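Local coordinates for protein endoglucanase A (Clostridium acetobutylicum, PDB 3IK2) that hydrolyses internal beta-1,4-glucosidic bonds of cellulose, as an endoglucanase of glycoside hydrolase family 44, at residues W278-K283 with Y353-E358; R303-R308 with M446-T451; A34-G39 with T383-N388. All blocks are in the same frame, centred on the assembly; numbering follows the deposited sequence.

Contact 1 of 3, residues W278-K283 with Y353-E358; sequences WYPEAK and YNYGGE
In the TIM-like barrel, neighbouring parallel strands 273-278 and 347-353 run out side by side, and Pro280 and Tyr355 pack together in the two loops that follow. Pro280 CG lies over one face of the Tyr355 ring, toward its CD2-CE2 rim, in a CH-pi contact: it is 3.8 Å from the ring centroid and 24° off the normal. The same proline brings CD to within 3.1 Å of Asn354 O, so it sits closely against backbone as well as ring. At the far end of the tyrosine, Tyr355 OH approaches the edge of the indole, 3.4 Å from Trp278 CD1 and near the plane of that ring. A water joins the two side chains there, accepting from Trp278 NE1 at 2.9 Å and lying 2.6 Å from Tyr355 OH, and thereby gives the buried indole N-H a partner. Between the two backbones, Tyr353 CA makes a CA-H...O contact of 3.1 Å with Trp278 O. Tyr279 turns CG anti to its carbonyl carbon (chi1 -66°), which carries its ring across to Asn354, with CE1 3.9 Å from Asn354 CB; its hydroxyl bonds to Glu352. Asn354 is itself fixed at both ends of its amide: OD1 takes the N-H of Gly356 in an Asx turn, while ND2 donates to Glu358 OE2. Aromatic, proline and asparagine side chains thus pack the strand-end loops at the C-terminal rim of the barrel, the rim that carries the active site in TIM-barrel hydrolases.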
loop_
_atom_site.group_PDB
_atom_site.type_symbol
_atom_site.label_atom_id
_atom_site.label_comp_id
_atom_site.label_asym_id
_atom_site.label_seq_id
_atom_site.Cartn_x
_atom_site.Cartn_y
_atom_site.Cartn_z
ATOM N N TRP A 278 4.833 -5.558 1.074
ATOM C CA TRP A 278 5.345 -6.434 0.034
ATOM C C TRP A 278 6.469 -5.752 -0.703
ATOM O O TRP A 278 6.247 -4.931 -1.595
ATOM C CB TRP A 278 4.234 -6.822 -0.920
ATOM C CG TRP A 278 4.589 -7.920 -1.930
ATOM C CD1 TRP A 278 4.661 -7.789 -3.284
ATOM C CD2 TRP A 278 4.868 -9.296 -1.646
ATOM N NE1 TRP A 278 4.963 -9.001 -3.861
ATOM C CE2 TRP A 278 5.088 -9.943 -2.879
ATOM C CE3 TRP A 278 4.952 -10.046 -0.469
ATOM C CZ2 TRP A 278 5.399 -11.315 -2.971
ATOM C CZ3 TRP A 278 5.253 -11.409 -0.556
ATOM C CH2 TRP A 278 5.468 -12.022 -1.796
ATOM N N TYR A 279 7.684 -6.056 -0.275
ATOM C CA TYR A 279 8.867 -5.649 -0.992
ATOM C C TYR A 279 9.316 -6.928 -1.639
ATOM O O TYR A 279 9.674 -7.863 -0.930
ATOM C CB TYR A 279 9.934 -5.111 -0.043
ATOM C CG TYR A 279 9.520 -3.818 0.630
ATOM C CD1 TYR A 279 9.726 -2.568 0.002
ATOM C CD2 TYR A 279 8.934 -3.830 1.897
ATOM C CE1 TYR A 279 9.349 -1.361 0.640
ATOM C CE2 TYR A 279 8.545 -2.623 2.533
ATOM C CZ TYR A 279 8.753 -1.397 1.893
ATOM O OH TYR A 279 8.380 -0.208 2.531
ATOM N N PRO A 280 9.203 -7.008 -2.984
ATOM C CA PRO A 280 9.500 -8.255 -3.699
ATOM C C PRO A 280 10.897 -8.832 -3.377
ATOM O O PRO A 280 11.891 -8.093 -3.288
ATOM C CB PRO A 280 9.382 -7.864 -5.188
ATOM C CG PRO A 280 9.277 -6.355 -5.217
ATOM C CD PRO A 280 8.769 -5.923 -3.896
ATOM N N GLU A 281 10.929 -10.146 -3.175
ATOM C CA GLU A 281 12.152 -10.901 -2.979
ATOM C C GLU A 281 12.699 -11.410 -4.318
ATOM O O GLU A 281 13.833 -11.896 -4.395
ATOM C CB GLU A 281 11.891 -12.081 -2.030
ATOM C CG GLU A 281 11.628 -11.677 -0.580
ATOM C CD GLU A 281 12.898 -11.489 0.234
ATOM O OE1 GLU A 281 13.968 -11.237 -0.341
ATOM O OE2 GLU A 281 12.832 -11.565 1.473
ATOM N N ALA A 282 11.881 -11.275 -5.363
ATOM C CA ALA A 282 12.238 -11.633 -6.740
ATOM C C ALA A 282 13.631 -11.133 -7.128
ATOM O O ALA A 282 13.985 -9.974 -6.873
ATOM C CB ALA A 282 11.184 -11.073 -7.704
ATOM N N LYS A 283 14.435 -12.024 -7.709
ATOM C CA LYS A 283 15.776 -11.656 -8.141
ATOM C C LYS A 283 15.902 -11.790 -9.639
ATOM O O LYS A 283 15.216 -12.631 -10.267
ATOM C CB LYS A 283 16.827 -12.569 -7.492
ATOM C CG LYS A 283 16.894 -12.494 -5.952
ATOM C CD LYS A 283 17.763 -13.641 -5.427
ATOM C CE LYS A 283 19.198 -13.382 -5.860
ATOM N NZ LYS A 283 20.138 -14.403 -5.375
ATOM N N TYR A 353 5.027 -1.085 -0.310
ATOM C CA TYR A 353 5.528 -1.900 -1.420
ATOM C C TYR A 353 6.439 -0.954 -2.212
ATOM O O TYR A 353 6.318 0.264 -2.130
ATOM C CB TYR A 353 4.389 -2.468 -2.311
ATOM C CG TYR A 353 3.687 -1.382 -3.115
ATOM C CD1 TYR A 353 4.139 -1.036 -4.408
ATOM C CD2 TYR A 353 2.585 -0.686 -2.587
ATOM C CE1 TYR A 353 3.524 -0.016 -5.139
ATOM C CE2 TYR A 353 1.952 0.344 -3.335
ATOM C CZ TYR A 353 2.446 0.672 -4.601
ATOM O OH TYR A 353 1.843 1.669 -5.328
ATOM N N ASN A 354 7.338 -1.521 -2.987
ATOM C CA ASN A 354 8.227 -0.754 -3.858
ATOM C C ASN A 354 8.901 -1.820 -4.717
ATOM O O ASN A 354 9.327 -2.854 -4.189
ATOM C CB ASN A 354 9.245 0.039 -3.015
ATOM C CG ASN A 354 10.230 0.844 -3.849
ATOM O OD1 ASN A 354 11.132 0.294 -4.458
ATOM N ND2 ASN A 354 10.095 2.152 -3.826
ATOM N N TYR A 355 8.964 -1.553 -6.031
ATOM C CA TYR A 355 9.519 -2.465 -7.043
ATOM C C TYR A 355 10.930 -2.076 -7.492
ATOM O O TYR A 355 11.512 -2.747 -8.323
ATOM C CB TYR A 355 8.525 -2.693 -8.231
ATOM C CG TYR A 355 7.514 -3.759 -7.838
ATOM C CD1 TYR A 355 6.398 -3.440 -7.047
ATOM C CD2 TYR A 355 7.725 -5.109 -8.174
ATOM C CE1 TYR A 355 5.510 -4.415 -6.631
ATOM C CE2 TYR A 355 6.847 -6.103 -7.747
ATOM C CZ TYR A 355 5.754 -5.752 -6.967
ATOM O OH TYR A 355 4.891 -6.726 -6.541
ATOM N N GLY A 356 11.479 -1.007 -6.919
ATOM C CA GLY A 356 12.855 -0.581 -7.210
ATOM C C GLY A 356 12.996 0.075 -8.565
ATOM O O GLY A 356 11.990 0.260 -9.266
ATOM N N GLY A 357 14.241 0.424 -8.942
ATOM C CA GLY A 357 14.540 1.126 -10.204
ATOM C C GLY A 357 13.575 2.241 -10.588
ATOM O O GLY A 357 13.091 2.307 -11.723
ATOM N N GLU A 358 13.336 3.120 -9.616
ATOM C CA GLU A 358 12.269 4.118 -9.580
ATOM C C GLU A 358 12.479 5.191 -10.627
ATOM O O GLU A 358 11.520 5.803 -11.074
ATOM C CB GLU A 358 12.251 4.806 -8.215
ATOM C CG GLU A 358 11.901 3.916 -7.046
ATOM C CD GLU A 358 12.088 4.632 -5.744
ATOM O OE1 GLU A 358 12.286 5.877 -5.783
ATOM O OE2 GLU A 358 12.006 3.972 -4.684
HETATM O O HOH W 1 5.598 -9.214 -6.712
#

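Contact 2 of 3, residues R303-R308 with M446-T451; sequences RMQAPR and MNKNYT
Lys448 and Gln305 meet where helix 297-305, on the outside of the TIM-like barrel, faces the end of strand 440-447 in the mixed beta sheet. The lysine chain passes the backbone of Met304, with Lys448 CD 3.5 Å from Met304 O, and bends at chi3 (-86°) to bring its ammonium to the glutamine amide. Lys448 NZ donates to Gln305 OE1 at 3.2 Å, tilted from the carbonyl plane; Arg308 NH1 reaches the same oxygen from the opposite face, at 3.1 Å. Two donors grip OE1, and Asn425 O holds Gln305 NE2. Gln305 OE1 lies in the plane of the Arg308 guanidinium, though NH1 stands well above the amide plane; a salt bridge from Arg308 NE to Asp312 probably eases the nearness of the two cationic side chains. Lys448 NZ also bonds to Ile424 O and to a water that donates to Met304 O, so the buried, probably charged ammonium has several oxygen partners. Away from the ammonium, the Met304 and Tyr450 side chains meet at about a right angle, and Tyr450 OH turns to Asn300. The methionine methyl touches both backbone and ring, Met304 CE being 3.5 Å from Lys448 O and 4.0 Å from Tyr450 CD1.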
loop_
_atom_site.group_PDB
_atom_site.type_symbol
_atom_site.label_atom_id
_atom_site.label_comp_id
_atom_site.label_asym_id
_atom_site.label_seq_id
_atom_site.Cartn_x
_atom_site.Cartn_y
_atom_site.Cartn_z
ATOM N N ARG A 303 12.300 -7.387 -12.661
ATOM C CA ARG A 303 11.528 -6.329 -12.003
ATOM C C ARG A 303 10.140 -6.196 -12.604
ATOM O O ARG A 303 9.154 -6.202 -11.885
ATOM C CB ARG A 303 12.271 -4.982 -12.058
ATOM C CG ARG A 303 11.498 -3.778 -11.492
ATOM C CD ARG A 303 12.346 -2.478 -11.415
ATOM N NE ARG A 303 13.518 -2.677 -10.580
ATOM C CZ ARG A 303 14.777 -2.692 -11.024
ATOM N NH1 ARG A 303 15.045 -2.495 -12.316
ATOM N NH2 ARG A 303 15.776 -2.901 -10.170
ATOM N N MET A 304 10.075 -6.088 -13.931
ATOM C CA MET A 304 8.808 -5.965 -14.671
ATOM C C MET A 304 7.962 -7.222 -14.626
ATOM O O MET A 304 6.753 -7.139 -14.697
ATOM C CB MET A 304 9.088 -5.558 -16.126
ATOM C CG MET A 304 9.848 -4.236 -16.246
ATOM S SD MET A 304 10.169 -3.770 -17.968
ATOM C CE MET A 304 11.606 -4.802 -18.350
ATOM N N GLN A 305 8.599 -8.386 -14.482
ATOM C CA GLN A 305 7.868 -9.655 -14.288
ATOM C C GLN A 305 7.377 -9.858 -12.854
ATOM O O GLN A 305 6.436 -10.616 -12.615
ATOM C CB GLN A 305 8.735 -10.865 -14.695
ATOM C CG GLN A 305 9.247 -10.851 -16.157
ATOM C CD GLN A 305 8.145 -10.632 -17.173
ATOM O OE1 GLN A 305 7.005 -11.010 -16.939
ATOM N NE2 GLN A 305 8.479 -10.006 -18.320
ATOM N N ALA A 306 8.043 -9.213 -11.901
ATOM C CA ALA A 306 7.833 -9.495 -10.477
ATOM C C ALA A 306 6.373 -9.305 -10.016
ATOM O O ALA A 306 5.886 -10.096 -9.214
ATOM C CB ALA A 306 8.817 -8.703 -9.592
ATOM N N PRO A 307 5.664 -8.259 -10.515
ATOM C CA PRO A 307 4.248 -8.153 -10.145
ATOM C C PRO A 307 3.407 -9.399 -10.479
ATOM O O PRO A 307 2.320 -9.568 -9.903
ATOM C CB PRO A 307 3.780 -6.928 -10.944
ATOM C CG PRO A 307 4.998 -6.103 -11.076
ATOM C CD PRO A 307 6.062 -7.125 -11.372
ATOM N N ARG A 308 3.881 -10.253 -11.409
ATOM C CA ARG A 308 3.179 -11.496 -11.699
ATOM C C ARG A 308 3.077 -12.426 -10.454
ATOM O O ARG A 308 2.117 -13.184 -10.333
ATOM C CB ARG A 308 3.796 -12.221 -12.910
ATOM C CG ARG A 308 3.416 -11.597 -14.270
ATOM C CD ARG A 308 4.249 -12.110 -15.433
ATOM N NE ARG A 308 3.904 -13.490 -15.749
ATOM C CZ ARG A 308 4.621 -14.305 -16.513
ATOM N NH1 ARG A 308 5.759 -13.889 -17.069
ATOM N NH2 ARG A 308 4.198 -15.554 -16.697
ATOM N N MET A 446 1.183 -2.213 -21.717
ATOM C CA MET A 446 2.637 -2.094 -21.563
ATOM C C MET A 446 3.335 -3.203 -22.354
ATOM O O MET A 446 2.914 -4.369 -22.338
ATOM C CB MET A 446 3.112 -2.237 -20.104
ATOM C CG MET A 446 2.612 -1.257 -19.046
ATOM S SD MET A 446 2.580 -2.138 -17.437
ATOM C CE MET A 446 0.794 -2.194 -17.201
ATOM N N ASN A 447 4.443 -2.835 -22.969
ATOM C CA ASN A 447 5.329 -3.771 -23.604
ATOM C C ASN A 447 6.553 -3.936 -22.686
ATOM O O ASN A 447 7.407 -3.055 -22.617
ATOM C CB ASN A 447 5.695 -3.255 -25.020
ATOM C CG ASN A 447 6.743 -4.119 -25.732
ATOM O OD1 ASN A 447 7.169 -5.152 -25.240
ATOM N ND2 ASN A 447 7.161 -3.672 -26.919
ATOM N N LYS A 448 6.611 -5.057 -21.968
ATOM C CA LYS A 448 7.723 -5.340 -21.048
ATOM C C LYS A 448 8.986 -5.852 -21.790
ATOM O O LYS A 448 10.041 -6.031 -21.178
ATOM C CB LYS A 448 7.319 -6.336 -19.918
ATOM C CG LYS A 448 6.041 -5.996 -19.104
ATOM C CD LYS A 448 5.659 -7.077 -18.057
ATOM C CE LYS A 448 4.796 -8.191 -18.664
ATOM N NZ LYS A 448 4.444 -9.299 -17.695
ATOM N N ASN A 449 8.876 -6.079 -23.095
ATOM C CA ASN A 449 10.012 -6.559 -23.860
ATOM C C ASN A 449 11.110 -5.508 -23.952
ATOM O O ASN A 449 10.855 -4.305 -24.144
ATOM C CB ASN A 449 9.628 -7.097 -25.258
ATOM C CG ASN A 449 10.710 -8.006 -25.837
ATOM O OD1 ASN A 449 11.730 -7.544 -26.368
ATOM N ND2 ASN A 449 10.505 -9.305 -25.707
ATOM N N TYR A 450 12.341 -5.980 -23.792
ATOM C CA TYR A 450 13.472 -5.073 -23.694
ATOM C C TYR A 450 13.896 -4.528 -25.049
ATOM O O TYR A 450 14.575 -3.509 -25.101
ATOM C CB TYR A 450 14.663 -5.764 -23.028
ATOM C CG TYR A 450 15.306 -4.892 -21.987
ATOM C CD1 TYR A 450 14.834 -4.892 -20.675
ATOM C CD2 TYR A 450 16.365 -4.056 -22.312
ATOM C CE1 TYR A 450 15.388 -4.080 -19.723
ATOM C CE2 TYR A 450 16.938 -3.239 -21.361
ATOM C CZ TYR A 450 16.440 -3.260 -20.065
ATOM O OH TYR A 450 17.012 -2.454 -19.096
ATOM N N THR A 451 13.526 -5.215 -26.139
ATOM C CA THR A 451 14.084 -4.889 -27.456
ATOM C C THR A 451 13.070 -4.876 -28.617
ATOM O O THR A 451 13.264 -4.177 -29.611
ATOM C CB THR A 451 15.257 -5.874 -27.806
ATOM O OG1 THR A 451 14.744 -7.207 -27.928
ATOM C CG2 THR A 451 16.315 -5.856 -26.716
HETATM O O HOH W 2 4.483 -8.073 -15.060
#

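Contact 3 of 3, residues A34-G39 with T383-N388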
loop_
_atom_site.group_PDB
_atom_site.type_symbol
_atom_site.label_atom_id
_atom_site.label_comp_id
_atom_site.label_asym_id
_atom_site.label_seq_id
_atom_site.Cartn_x
_atom_site.Cartn_y
_atom_site.Cartn_z
ATOM N N ALA A 34 -4.694 8.407 -2.008
ATOM C CA ALA A 34 -4.594 7.906 -0.625
ATOM C C ALA A 34 -3.218 8.216 -0.086
ATOM O O ALA A 34 -2.230 8.211 -0.835
ATOM C CB ALA A 34 -4.847 6.420 -0.538
ATOM N N ARG A 35 -3.162 8.524 1.207
ATOM C CA ARG A 35 -1.883 8.785 1.872
ATOM C C ARG A 35 -1.819 8.092 3.236
ATOM O O ARG A 35 -2.830 8.008 3.933
ATOM C CB ARG A 35 -1.615 10.306 1.972
ATOM C CG ARG A 35 -1.383 10.999 0.614
ATOM C CD ARG A 35 -1.545 12.521 0.752
ATOM N NE ARG A 35 -0.359 13.204 1.318
ATOM C CZ ARG A 35 -0.299 13.763 2.536
ATOM N NH1 ARG A 35 -1.354 13.761 3.340
ATOM N NH2 ARG A 35 0.817 14.362 2.938
ATOM N N ARG A 36 -0.648 7.544 3.569
ATOM C CA ARG A 36 -0.406 6.903 4.874
ATOM C C ARG A 36 0.660 7.638 5.678
ATOM O O ARG A 36 1.696 8.040 5.118
ATOM C CB ARG A 36 0.051 5.442 4.676
ATOM C CG ARG A 36 0.652 4.706 5.903
ATOM C CD ARG A 36 0.871 3.288 5.496
ATOM N NE ARG A 36 1.251 2.284 6.490
ATOM C CZ ARG A 36 2.499 1.847 6.691
ATOM N NH1 ARG A 36 3.538 2.405 6.065
ATOM N NH2 ARG A 36 2.726 0.871 7.547
ATOM N N ILE A 37 0.427 7.789 6.984
ATOM C CA ILE A 37 1.529 8.092 7.915
ATOM C C ILE A 37 1.742 6.847 8.773
ATOM O O ILE A 37 0.853 6.433 9.509
ATOM C CB ILE A 37 1.363 9.412 8.733
ATOM C CG1 ILE A 37 2.602 9.654 9.624
ATOM C CG2 ILE A 37 0.019 9.480 9.518
ATOM C CD1 ILE A 37 2.542 10.947 10.483
ATOM N N GLY A 38 2.898 6.206 8.587
ATOM C CA GLY A 38 3.164 4.882 9.160
ATOM C C GLY A 38 4.606 4.450 9.013
ATOM O O GLY A 38 5.490 5.273 8.753
ATOM N N GLY A 39 4.861 3.157 9.184
ATOM C CA GLY A 39 6.231 2.645 9.051
ATOM C C GLY A 39 6.951 2.633 10.401
ATOM O O GLY A 39 6.339 2.810 11.466
ATOM N N THR A 383 -0.339 1.875 -0.643
ATOM C CA THR A 383 0.504 3.033 -0.491
ATOM C C THR A 383 1.974 2.622 -0.772
ATOM O O THR A 383 2.566 1.760 -0.102
ATOM C CB THR A 383 0.307 3.777 0.878
ATOM O OG1 THR A 383 0.145 2.850 1.951
ATOM C CG2 THR A 383 -0.929 4.668 0.855
ATOM N N TYR A 384 2.510 3.204 -1.838
ATOM C CA TYR A 384 3.888 3.075 -2.224
ATOM C C TYR A 384 4.770 3.651 -1.110
ATOM O O TYR A 384 4.361 4.593 -0.420
ATOM C CB TYR A 384 4.036 3.888 -3.510
ATOM C CG TYR A 384 5.441 4.195 -3.949
ATOM C CD1 TYR A 384 6.145 3.290 -4.748
ATOM C CD2 TYR A 384 6.045 5.400 -3.606
ATOM C CE1 TYR A 384 7.410 3.559 -5.158
ATOM C CE2 TYR A 384 7.328 5.687 -4.028
ATOM C CZ TYR A 384 8.001 4.756 -4.814
ATOM O OH TYR A 384 9.283 5.003 -5.262
ATOM N N TRP A 385 5.956 3.054 -0.933
ATOM C CA TRP A 385 6.985 3.498 -0.002
ATOM C C TRP A 385 8.260 3.823 -0.806
ATOM O O TRP A 385 8.781 2.962 -1.519
ATOM C CB TRP A 385 7.307 2.453 1.097
ATOM C CG TRP A 385 8.261 3.018 2.116
ATOM C CD1 TRP A 385 9.634 3.084 2.007
ATOM C CD2 TRP A 385 7.931 3.628 3.395
ATOM N NE1 TRP A 385 10.166 3.711 3.125
ATOM C CE2 TRP A 385 9.148 4.046 3.989
ATOM C CE3 TRP A 385 6.729 3.840 4.099
ATOM C CZ2 TRP A 385 9.194 4.693 5.237
ATOM C CZ3 TRP A 385 6.777 4.486 5.354
ATOM C CH2 TRP A 385 8.002 4.898 5.902
ATOM N N GLU A 386 8.722 5.068 -0.672
ATOM C CA GLU A 386 9.888 5.609 -1.346
ATOM C C GLU A 386 11.188 4.992 -0.844
ATOM O O GLU A 386 11.466 5.035 0.358
ATOM C CB GLU A 386 9.931 7.129 -1.124
ATOM C CG GLU A 386 11.139 7.832 -1.788
ATOM C CD GLU A 386 11.287 7.485 -3.231
ATOM O OE1 GLU A 386 12.443 7.323 -3.688
ATOM O OE2 GLU A 386 10.243 7.384 -3.922
ATOM N N CYS A 387 11.971 4.409 -1.761
ATOM C CA CYS A 387 13.255 3.801 -1.399
ATOM C C CYS A 387 14.510 4.378 -2.071
ATOM O O CYS A 387 15.586 3.787 -1.933
ATOM C CB CYS A 387 13.211 2.299 -1.639
ATOM S SG CYS A 387 11.936 1.481 -0.665
ATOM N N ASN A 388 14.390 5.490 -2.802
ATOM C CA ASN A 388 15.516 6.012 -3.558
ATOM C C ASN A 388 15.689 7.539 -3.492
ATOM O O ASN A 388 15.910 8.168 -4.517
ATOM C CB ASN A 388 15.404 5.567 -5.039
ATOM C CG ASN A 388 16.760 5.558 -5.765
ATOM O OD1 ASN A 388 17.825 5.474 -5.131
ATOM N ND2 ASN A 388 16.715 5.625 -7.099
#
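Thr383, Trp385 and Arg36 carry most of this contact between two strands of the TIM-like barrel that are not adjacent in the sheet, so side chains rather than backbone hydrogen bonds join them. Thr383 presents both of its branches to strand 34-37. Its methyl, CG2, rests 4.0 Å from Arg36 CB, while its hydroxyl oxygen, OG1, lies 3.6 Å from Arg36 CD and bonds to Ser351 O. Arg36 crosses the threonine at about a right angle. With CG anti to the backbone N (chi1 167°) and the chain extended as far as NE, it carries its guanidinium past Thr383 to Trp385. There Trp385 CZ3 comes up at the edge of the guanidinium, 3.9 Å from Arg36 NH1, and the two planes stand 76° apart, which rules out a stack. One face of the guanidinium is instead covered by Gly38 CA. A salt bridge from Arg36 NH1 to Glu352 fixes the group further and probably balances its buried charge. The rim of the indole also meets the backbone of Gly38: Gly38 O is 3.7 Å from Trp385 CZ3, near the ring plane. Strand 22-23 separates strands 34-37 and 379-384 in the closed barrel, bonding through Thr23 to Ala34 and Arg36, while Ser351 and Glu352 come from strand 347-353 and helix 82-93 packs against Ile37 from outside.

Overall arrangement
From the N terminus, the chain first enters contact 3 at 34-39, and this contact closes its loop only at 383-388, some 340 residues later, joining early and late strands of the barrel. Contact 1, between 278-283 and 353-358, falls wholly within that span. Contact 2 starts at 303-308, inside both loops, but ends at 446-451, beyond them; it therefore crosses the other two and ties the barrel to the C-terminal part of the mixed beta sheet. Contact 1 is the physical bridge: Asn354 ND2 donates to Trp385 O of contact 3, and Tyr355 O receives a weak hydrogen bond from Arg303 of contact 2. Contacts 2 and 3 do not touch, their nearest atoms lying about 9 Å apart.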